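Local coordinates for protein lactaldehyde dehydrogenase (Escherichia coli, PDB 2IMP) that catalyses the irreversible NAD+-dependent oxidation of L-lactaldehyde to L-lactate, and also oxidises glycolaldehyde, in the breakdown of L-fucose and L-rhamnose, at residues P58-E61 against A62-A65; D113-A116 against E117-R120; G296-D299 against Q300-R304. All coordinates share one frame; numbering follows the deposited sequence.

Following the chain from its N terminus, the three contacts come strictly in series; each joins two segments that follow one another directly, so none encloses a loop, nests in another or crosses it. Contact 1 lies where helix 43-62 passes into the short link before helix 65-81. Contact 2 follows at the passage from helix 98-116 toward strand 123-127, and the two touch through packing of A65 CB on A119 O, at 3.3 Å. Contact 3 comes much later, where the chain leaving strand 290-294 enters helix 298-310. Its centre is about 58 Å from that of contact 1, on the opposite side of the chain's centre, and about 46 Å from that of contact 2.

Contact 1: residues P58-E61 against A62-A65; sequences PEWE and ALPA
L63 lies against W60 and the carbonyl groups before it, where helix 43-62 gives way to the link that leads into helix 65-81. At the start of the leucine side chain, CB packs 3.3 Å from W60 O. One bond further, CG has E59 O as its nearest partner, at 3.5 Å. With chi1 at -72°, CG sits beside the backbone N and anti to the carbonyl carbon, and an extended chi2 (178°) carries CD1 to the indole: it lies 3.7 Å from W60 CE3 and 3.9 Å from W60 CZ3, the two side chains crossing obliquely. Cut back to an alanine, L63 would lose CD1, and the six-membered side of the W60 indole would probably be left without this methyl neighbour, with a gap beside it.

The backbone evidence fits a helical turn running out. A62 N still makes an i to i+4 bond to P58 O, at 2.9 Å. L63 N bonds to W60 O, three residues back, at 3.1 Å, from 64° out of the carbonyl plane, and adds a weak bond to E59 O. W60 O also receives a weak bond from R68 NH1, and P64 takes the N-cap position of helix 65-81.

W60 points inward: NE1 bonds to L167 O, its ring meets that of W71, and L197, P198 and V201 touch it. The leucine methyl therefore extends an apolar surround for the buried indole, whose polar NE1 is satisfied by a backbone carbonyl; across the contact the side chains meet by apolar packing alone, while backbone N-H...O hydrogen bonds hold the turn.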
ATOM      1  N   PRO A  58     -27.703  -0.192   6.990  1.00 13.56           N
ATOM      2  CA  PRO A  58     -27.353  -1.620   7.030  1.00 15.24           C
ATOM      3  C   PRO A  58     -27.543  -2.320   5.660  1.00 17.34           C
ATOM      4  O   PRO A  58     -26.642  -3.011   5.181  1.00 17.41           O
ATOM      5  CB  PRO A  58     -28.293  -2.174   8.097  1.00 14.80           C
ATOM      6  CG  PRO A  58     -28.417  -1.014   9.049  1.00 14.86           C
ATOM      7  CD  PRO A  58     -28.599   0.160   8.108  1.00 12.77           C
ATOM      8  N   GLU A  59     -28.719  -2.143   5.061  1.00 17.58           N
ATOM      9  CA  GLU A  59     -29.008  -2.722   3.752  1.00 20.78           C
ATOM     10  C   GLU A  59     -28.060  -2.197   2.650  1.00 19.56           C
ATOM     11  O   GLU A  59     -27.646  -2.945   1.763  1.00 18.79           O
ATOM     12  CB  GLU A  59     -30.435  -2.396   3.319  1.00 24.29           C
ATOM     13  CG  GLU A  59     -31.532  -3.258   3.890  1.00 33.41           C
ATOM     14  CD  GLU A  59     -32.895  -2.860   3.326  1.00 39.06           C
ATOM     15  OE1 GLU A  59     -33.383  -1.754   3.661  1.00 38.22           O
ATOM     16  OE2 GLU A  59     -33.468  -3.646   2.537  1.00 42.72           O
ATOM     17  N   TRP A  60     -27.761  -0.901   2.714  1.00 15.89           N
ATOM     18  CA  TRP A  60     -26.872  -0.279   1.744  1.00 13.38           C
ATOM     19  C   TRP A  60     -25.440  -0.836   1.868  1.00 14.56           C
ATOM     20  O   TRP A  60     -24.843  -1.259   0.878  1.00 14.47           O
ATOM     21  CB  TRP A  60     -26.898   1.252   1.920  1.00 12.62           C
ATOM     22  CG  TRP A  60     -26.029   2.031   0.947  1.00 10.99           C
ATOM     23  CD1 TRP A  60     -24.873   2.702   1.233  1.00  8.91           C
ATOM     24  CD2 TRP A  60     -26.259   2.206  -0.457  1.00 10.88           C
ATOM     25  NE1 TRP A  60     -24.368   3.284   0.093  1.00 10.95           N
ATOM     26  CE2 TRP A  60     -25.190   2.997  -0.955  1.00 11.29           C
ATOM     27  CE3 TRP A  60     -27.250   1.773  -1.343  1.00 10.32           C
ATOM     28  CZ2 TRP A  60     -25.101   3.364  -2.308  1.00  9.14           C
ATOM     29  CZ3 TRP A  60     -27.157   2.143  -2.694  1.00  9.53           C
ATOM     30  CH2 TRP A  60     -26.085   2.928  -3.155  1.00  9.96           C
ATOM     31  N   GLU A  61     -24.907  -0.858   3.087  1.00 12.84           N
ATOM     32  CA  GLU A  61     -23.575  -1.415   3.269  1.00 12.82           C
ATOM     33  C   GLU A  61     -23.524  -2.917   2.905  1.00 13.02           C
ATOM     34  O   GLU A  61     -22.506  -3.413   2.428  1.00 11.75           O
ATOM     35  CB  GLU A  61     -23.068  -1.215   4.711  1.00 13.34           C
ATOM     36  CG  GLU A  61     -21.667  -1.806   4.925  1.00 12.71           C
ATOM     37  CD  GLU A  61     -20.974  -1.354   6.216  1.00 19.54           C
ATOM     38  OE1 GLU A  61     -21.662  -0.893   7.158  1.00 15.29           O
ATOM     39  OE2 GLU A  61     -19.723  -1.481   6.286  1.00 16.91           O
ATOM     40  N   ALA A  62     -24.637  -3.615   3.116  1.00 13.56           N
ATOM     41  CA  ALA A  62     -24.710  -5.036   2.794  1.00 14.76           C
ATOM     42  C   ALA A  62     -24.617  -5.312   1.278  1.00 15.80           C
ATOM     43  O   ALA A  62     -24.267  -6.415   0.851  1.00 16.88           O
ATOM     44  CB  ALA A  62     -25.992  -5.636   3.363  1.00 15.64           C
ATOM     45  N   LEU A  63     -24.949  -4.305   0.479  1.00 14.82           N
ATOM     46  CA  LEU A  63     -24.839  -4.444  -0.967  1.00 14.70           C
ATOM     47  C   LEU A  63     -23.370  -4.578  -1.425  1.00 15.52           C
ATOM     48  O   LEU A  63     -22.492  -3.883  -0.908  1.00 14.58           O
ATOM     49  CB  LEU A  63     -25.444  -3.229  -1.671  1.00 16.37           C
ATOM     50  CG  LEU A  63     -26.966  -3.059  -1.670  1.00 19.66           C
ATOM     51  CD1 LEU A  63     -27.324  -1.768  -2.388  1.00 20.58           C
ATOM     52  CD2 LEU A  63     -27.618  -4.250  -2.358  1.00 17.45           C
ATOM     53  N   PRO A  64     -23.091  -5.485  -2.372  1.00 14.68           N
ATOM     54  CA  PRO A  64     -21.702  -5.615  -2.823  1.00 14.26           C
ATOM     55  C   PRO A  64     -21.263  -4.208  -3.291  1.00 14.19           C
ATOM     56  O   PRO A  64     -22.082  -3.463  -3.829  1.00 13.87           O
ATOM     57  CB  PRO A  64     -21.808  -6.598  -3.985  1.00 15.64           C
ATOM     58  CG  PRO A  64     -22.967  -7.473  -3.569  1.00 16.74           C
ATOM     59  CD  PRO A  64     -23.966  -6.466  -3.039  1.00 13.97           C
ATOM     60  N   ALA A  65     -19.996  -3.853  -3.074  1.00 12.16           N
ATOM     61  CA  ALA A  65     -19.507  -2.539  -3.466  1.00 11.17           C
ATOM     62  C   ALA A  65     -19.759  -2.170  -4.946  1.00 11.57           C
ATOM     63  O   ALA A  65     -20.097  -1.025  -5.258  1.00 10.38           O
ATOM     64  CB  ALA A  65     -18.013  -2.416  -3.149  1.00 10.16           C
TER

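Contact 2: residues D113-A116 against E117-R120; sequences DYMA and EWAR
W118 turns the edge of its indole toward the face of the Y114 ring in an offset edge-to-face stack, with the centroids of the W118 five-membered ring and the Y114 ring 5.3 Å apart and the planes at 81°. The pair spans the passage from helix 98-116 into a type I beta turn, A116 to A119, where A119 N bonds to A116 O at 3.3 Å. W118 N likewise bonds three residues back, to M115 O, at 3.0 Å and nearly straight.

At another part of the indole edge M115 makes a Met-aromatic contact: SD lies 3.8 Å from W118 CD1 and 77° off the normal of the five-membered ring. M115 also packs on A164 and P165 of helix 155-168, the helix that carries the lactate-binding R161, and the side chains of M115 and R161 are about 7 Å apart.

The carboxylate of E117 serves the assembly, with OE1 in a salt bridge to R121 and OE2 in one to R73, both of a third subunit. R121 of that subunit also makes a cation-pi contact with W118 and a hydrogen bond to Y114 O, so the stacked rings border a subunit interface. Within the turn, chi1 of -55° sets the E117 chain back along the helix, where its CG comes unusually close to D113 O, a short contact of 3.0 Å.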
ATOM      1  N   ASP A 113     -17.904   9.236 -11.323  1.00  9.93           N
ATOM      2  CA  ASP A 113     -17.479   8.028 -12.014  1.00 12.04           C
ATOM      3  C   ASP A 113     -16.117   7.539 -11.482  1.00 11.11           C
ATOM      4  O   ASP A 113     -15.927   6.349 -11.237  1.00 12.05           O
ATOM      5  CB  ASP A 113     -17.359   8.270 -13.525  1.00 10.54           C
ATOM      6  CG  ASP A 113     -18.708   8.282 -14.230  1.00 15.30           C
ATOM      7  OD1 ASP A 113     -19.679   7.709 -13.690  1.00 14.04           O
ATOM      8  OD2 ASP A 113     -18.788   8.852 -15.340  1.00 16.03           O
ATOM      9  N   TYR A 114     -15.186   8.478 -11.328  1.00 10.69           N
ATOM     10  CA  TYR A 114     -13.870   8.158 -10.790  1.00 11.55           C
ATOM     11  C   TYR A 114     -13.981   7.483  -9.407  1.00 10.58           C
ATOM     12  O   TYR A 114     -13.381   6.433  -9.167  1.00 12.15           O
ATOM     13  CB  TYR A 114     -13.008   9.426 -10.684  1.00 10.03           C
ATOM     14  CG  TYR A 114     -11.790   9.264  -9.800  1.00 11.39           C
ATOM     15  CD1 TYR A 114     -10.661   8.569 -10.237  1.00 12.65           C
ATOM     16  CD2 TYR A 114     -11.799   9.747  -8.494  1.00 10.48           C
ATOM     17  CE1 TYR A 114      -9.571   8.352  -9.378  1.00 12.45           C
ATOM     18  CE2 TYR A 114     -10.729   9.535  -7.634  1.00 13.98           C
ATOM     19  CZ  TYR A 114      -9.623   8.838  -8.076  1.00 13.95           C
ATOM     20  OH  TYR A 114      -8.597   8.610  -7.194  1.00 15.13           O
ATOM     21  N   MET A 115     -14.765   8.089  -8.518  1.00 10.02           N
ATOM     22  CA  MET A 115     -14.969   7.521  -7.190  1.00 10.16           C
ATOM     23  C   MET A 115     -15.631   6.126  -7.217  1.00  9.85           C
ATOM     24  O   MET A 115     -15.250   5.235  -6.458  1.00  9.68           O
ATOM     25  CB  MET A 115     -15.802   8.473  -6.330  1.00 12.16           C
ATOM     26  CG  MET A 115     -15.003   9.639  -5.756  1.00 11.33           C
ATOM     27  SD  MET A 115     -13.741   9.090  -4.566  1.00 15.19           S
ATOM     28  CE  MET A 115     -12.690  10.514  -4.495  1.00 15.75           C
ATOM     29  N   ALA A 116     -16.608   5.944  -8.105  1.00  8.36           N
ATOM     30  CA  ALA A 116     -17.277   4.653  -8.221  1.00  9.36           C
ATOM     31  C   ALA A 116     -16.281   3.513  -8.550  1.00  9.87           C
ATOM     32  O   ALA A 116     -16.511   2.354  -8.218  1.00 10.70           O
ATOM     33  CB  ALA A 116     -18.369   4.716  -9.301  1.00  9.55           C
ATOM     34  N   GLU A 117     -15.181   3.886  -9.196  1.00 10.09           N
ATOM     35  CA  GLU A 117     -14.147   2.935  -9.577  1.00 11.70           C
ATOM     36  C   GLU A 117     -13.375   2.337  -8.378  1.00 10.34           C
ATOM     37  O   GLU A 117     -12.630   1.374  -8.536  1.00  9.39           O
ATOM     38  CB  GLU A 117     -13.158   3.597 -10.549  1.00 10.68           C
ATOM     39  CG  GLU A 117     -13.835   4.203 -11.765  1.00 11.01           C
ATOM     40  CD  GLU A 117     -12.873   4.928 -12.684  1.00 12.41           C
ATOM     41  OE1 GLU A 117     -11.842   5.446 -12.204  1.00 12.18           O
ATOM     42  OE2 GLU A 117     -13.160   4.999 -13.893  1.00 13.75           O
ATOM     43  N   TRP A 118     -13.555   2.928  -7.198  1.00 10.62           N
ATOM     44  CA  TRP A 118     -12.899   2.418  -5.995  1.00  9.52           C
ATOM     45  C   TRP A 118     -13.566   1.151  -5.426  1.00  8.88           C
ATOM     46  O   TRP A 118     -12.982   0.458  -4.594  1.00  8.66           O
ATOM     47  CB  TRP A 118     -12.861   3.494  -4.895  1.00  8.93           C
ATOM     48  CG  TRP A 118     -11.747   4.494  -5.064  1.00  8.92           C
ATOM     49  CD1 TRP A 118     -11.876   5.840  -5.258  1.00  9.78           C
ATOM     50  CD2 TRP A 118     -10.336   4.218  -5.089  1.00  9.56           C
ATOM     51  NE1 TRP A 118     -10.634   6.419  -5.407  1.00 12.07           N
ATOM     52  CE2 TRP A 118      -9.672   5.447  -5.309  1.00  9.66           C
ATOM     53  CE3 TRP A 118      -9.571   3.051  -4.950  1.00 10.02           C
ATOM     54  CZ2 TRP A 118      -8.277   5.546  -5.394  1.00  9.42           C
ATOM     55  CZ3 TRP A 118      -8.173   3.148  -5.035  1.00 11.06           C
ATOM     56  CH2 TRP A 118      -7.545   4.391  -5.254  1.00  8.51           C
ATOM     57  N   ALA A 119     -14.775   0.860  -5.904  1.00  9.51           N
ATOM     58  CA  ALA A 119     -15.561  -0.280  -5.434  1.00  9.74           C
ATOM     59  C   ALA A 119     -14.779  -1.577  -5.100  1.00 12.14           C
ATOM     60  O   ALA A 119     -14.840  -2.067  -3.973  1.00 13.74           O
ATOM     61  CB  ALA A 119     -16.673  -0.598  -6.440  1.00  8.77           C
ATOM     62  N   ARG A 120     -14.081  -2.128  -6.083  1.00 12.55           N
ATOM     63  CA  ARG A 120     -13.317  -3.357  -5.876  1.00 12.90           C
ATOM     64  C   ARG A 120     -11.842  -3.104  -5.509  1.00 15.40           C
ATOM     65  O   ARG A 120     -11.037  -4.033  -5.494  1.00 16.58           O
ATOM     66  CB  ARG A 120     -13.334  -4.197  -7.157  1.00 13.51           C
ATOM     67  CG  ARG A 120     -14.706  -4.654  -7.637  1.00 14.27           C
ATOM     68  CD  ARG A 120     -14.701  -4.773  -9.150  1.00 15.50           C
ATOM     69  NE  ARG A 120     -15.836  -5.523  -9.687  1.00 15.71           N
ATOM     70  CZ  ARG A 120     -16.290  -5.382 -10.929  1.00 14.00           C
ATOM     71  NH1 ARG A 120     -15.716  -4.511 -11.751  1.00 15.44           N
ATOM     72  NH2 ARG A 120     -17.300  -6.127 -11.362  1.00 13.03           N
TER

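Contact 3: residues G296-D299 against Q300-R304; sequences GIYD and QFVNR
Q300 begins the second segment by laying its side chain across I297, the two at about a right angle; OE1 approaches I297 CG1 at 4.0 Å. F301 follows with a backbone bond from its N to I297 O, 3.0 Å long and almost straight, which is the i to i+4 bond of an alpha helix in its opening turn. F301 CB rests 3.5 Å from that same I297 O.

V302 carries the main side-chain contact. Its N bonds to Y298 O at 2.9 Å, at an N-H...O angle of 176°. With CG2 beside the backbone N and anti to the carbonyl carbon, that methyl comes over one face of the Y298 ring, 3.6 Å from the ring centroid and only 14° off the normal. This meets the geometry of a CH-pi contact, though the methyl is displaced somewhat toward the rim, with CE2 and CZ as its nearest ring atoms. The ring of Y298 thus leans along the helix to meet the residue one turn on.

N303 approaches D299 O twice: its backbone N at 3.3 Å in the regular helical bond, and its ND2 at 2.8 Å in a weak bond, bent to 122°. R304 N continues the pattern, bonding to Q300 O at 3.2 Å.

In the fold, F301 packs on L266 and I273 of helix 266-274 and on V291 and V293 of strand 290-294. Y298 touches V293 of the same strand and V391 and A393 of strand 388-394, and shares L371 of strand 368-371 with V302, seating helix 298-310 against the mixed sheet.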
ATOM      1  N   GLY A 296      14.812  41.303  -8.663  1.00 39.60           N
ATOM      2  CA  GLY A 296      15.317  41.080 -10.006  1.00 39.86           C
ATOM      3  C   GLY A 296      14.315  41.169 -11.141  1.00 39.74           C
ATOM      4  O   GLY A 296      14.629  41.715 -12.197  1.00 40.06           O
ATOM      5  N   ILE A 297      13.112  40.640 -10.934  1.00 39.20           N
ATOM      6  CA  ILE A 297      12.091  40.653 -11.975  1.00 38.04           C
ATOM      7  C   ILE A 297      10.807  41.434 -11.606  1.00 36.83           C
ATOM      8  O   ILE A 297       9.875  41.529 -12.402  1.00 36.34           O
ATOM      9  CB  ILE A 297      11.709  39.199 -12.369  1.00 39.51           C
ATOM     10  CG1 ILE A 297      10.806  39.202 -13.605  1.00 39.04           C
ATOM     11  CG2 ILE A 297      11.007  38.506 -11.201  1.00 38.83           C
ATOM     12  CD1 ILE A 297      10.426  37.816 -14.081  1.00 41.29           C
ATOM     13  N   TYR A 298      10.791  41.993 -10.400  1.00 36.81           N
ATOM     14  CA  TYR A 298       9.644  42.751  -9.911  1.00 36.56           C
ATOM     15  C   TYR A 298       8.969  43.666 -10.958  1.00 38.25           C
ATOM     16  O   TYR A 298       7.836  43.416 -11.372  1.00 38.17           O
ATOM     17  CB  TYR A 298      10.056  43.598  -8.706  1.00 35.55           C
ATOM     18  CG  TYR A 298       8.890  44.245  -7.990  1.00 34.87           C
ATOM     19  CD1 TYR A 298       8.185  43.560  -6.998  1.00 35.54           C
ATOM     20  CD2 TYR A 298       8.477  45.532  -8.316  1.00 35.29           C
ATOM     21  CE1 TYR A 298       7.099  44.148  -6.348  1.00 34.73           C
ATOM     22  CE2 TYR A 298       7.392  46.127  -7.675  1.00 34.95           C
ATOM     23  CZ  TYR A 298       6.709  45.431  -6.694  1.00 34.52           C
ATOM     24  OH  TYR A 298       5.640  46.025  -6.066  1.00 35.45           O
ATOM     25  N   ASP A 299       9.677  44.717 -11.369  1.00 40.03           N
ATOM     26  CA  ASP A 299       9.150  45.663 -12.348  1.00 39.68           C
ATOM     27  C   ASP A 299       8.498  45.022 -13.585  1.00 37.92           C
ATOM     28  O   ASP A 299       7.378  45.366 -13.949  1.00 36.79           O
ATOM     29  CB  ASP A 299      10.252  46.624 -12.785  1.00 42.77           C
ATOM     30  CG  ASP A 299      10.648  47.582 -11.685  1.00 44.92           C
ATOM     31  OD1 ASP A 299       9.751  48.265 -11.139  1.00 46.62           O
ATOM     32  OD2 ASP A 299      11.852  47.653 -11.369  1.00 47.03           O
ATOM     33  N   GLN A 300       9.209  44.106 -14.230  1.00 38.23           N
ATOM     34  CA  GLN A 300       8.646  43.426 -15.382  1.00 39.19           C
ATOM     35  C   GLN A 300       7.334  42.686 -15.035  1.00 38.90           C
ATOM     36  O   GLN A 300       6.312  42.860 -15.701  1.00 38.22           O
ATOM     37  CB  GLN A 300       9.643  42.412 -15.942  1.00 40.80           C
ATOM     38  CG  GLN A 300      10.723  42.984 -16.835  1.00 43.40           C
ATOM     39  CD  GLN A 300      11.682  41.910 -17.315  1.00 45.68           C
ATOM     40  OE1 GLN A 300      12.465  41.369 -16.534  1.00 46.95           O
ATOM     41  NE2 GLN A 300      11.613  41.582 -18.602  1.00 46.29           N
ATOM     42  N   PHE A 301       7.389  41.873 -13.981  1.00 37.91           N
ATOM     43  CA  PHE A 301       6.229  41.107 -13.543  1.00 36.49           C
ATOM     44  C   PHE A 301       4.992  41.965 -13.206  1.00 35.95           C
ATOM     45  O   PHE A 301       3.901  41.710 -13.712  1.00 36.23           O
ATOM     46  CB  PHE A 301       6.583  40.247 -12.323  1.00 36.07           C
ATOM     47  CG  PHE A 301       5.443  39.384 -11.852  1.00 34.82           C
ATOM     48  CD1 PHE A 301       5.117  38.214 -12.526  1.00 34.34           C
ATOM     49  CD2 PHE A 301       4.666  39.769 -10.767  1.00 33.34           C
ATOM     50  CE1 PHE A 301       4.022  37.446 -12.134  1.00 34.37           C
ATOM     51  CE2 PHE A 301       3.571  39.009 -10.369  1.00 34.86           C
ATOM     52  CZ  PHE A 301       3.252  37.846 -11.052  1.00 33.86           C
ATOM     53  N   VAL A 302       5.174  42.969 -12.353  1.00 36.77           N
ATOM     54  CA  VAL A 302       4.064  43.836 -11.973  1.00 39.09           C
ATOM     55  C   VAL A 302       3.363  44.511 -13.169  1.00 40.42           C
ATOM     56  O   VAL A 302       2.141  44.664 -13.175  1.00 41.19           O
ATOM     57  CB  VAL A 302       4.522  44.926 -10.982  1.00 40.33           C
ATOM     58  CG1 VAL A 302       3.343  45.807 -10.597  1.00 39.73           C
ATOM     59  CG2 VAL A 302       5.120  44.276  -9.741  1.00 41.24           C
ATOM     60  N   ASN A 303       4.144  44.911 -14.170  1.00 42.88           N
ATOM     61  CA  ASN A 303       3.577  45.530 -15.363  1.00 44.41           C
ATOM     62  C   ASN A 303       2.714  44.554 -16.188  1.00 43.32           C
ATOM     63  O   ASN A 303       1.562  44.849 -16.504  1.00 42.43           O
ATOM     64  CB  ASN A 303       4.688  46.112 -16.244  1.00 47.63           C
ATOM     65  CG  ASN A 303       5.194  47.451 -15.735  1.00 51.95           C
ATOM     66  OD1 ASN A 303       4.431  48.418 -15.633  1.00 54.33           O
ATOM     67  ND2 ASN A 303       6.484  47.517 -15.411  1.00 52.45           N
ATOM     68  N   ARG A 304       3.280  43.402 -16.531  1.00 43.68           N
ATOM     69  CA  ARG A 304       2.522  42.414 -17.281  1.00 44.13           C
ATOM     70  C   ARG A 304       1.260  41.977 -16.531  1.00 42.06           C
ATOM     71  O   ARG A 304       0.196  41.819 -17.127  1.00 42.06           O
ATOM     72  CB  ARG A 304       3.382  41.186 -17.596  1.00 46.83           C
ATOM     73  CG  ARG A 304       4.476  41.453 -18.617  1.00 51.49           C
ATOM     74  CD  ARG A 304       5.076  40.159 -19.146  1.00 54.98           C
ATOM     75  NE  ARG A 304       6.162  40.413 -20.092  1.00 58.36           N
ATOM     76  CZ  ARG A 304       6.820  39.466 -20.753  1.00 60.35           C
ATOM     77  NH1 ARG A 304       6.505  38.188 -20.580  1.00 62.01           N
ATOM     78  NH2 ARG A 304       7.798  39.796 -21.586  1.00 61.36           N
TER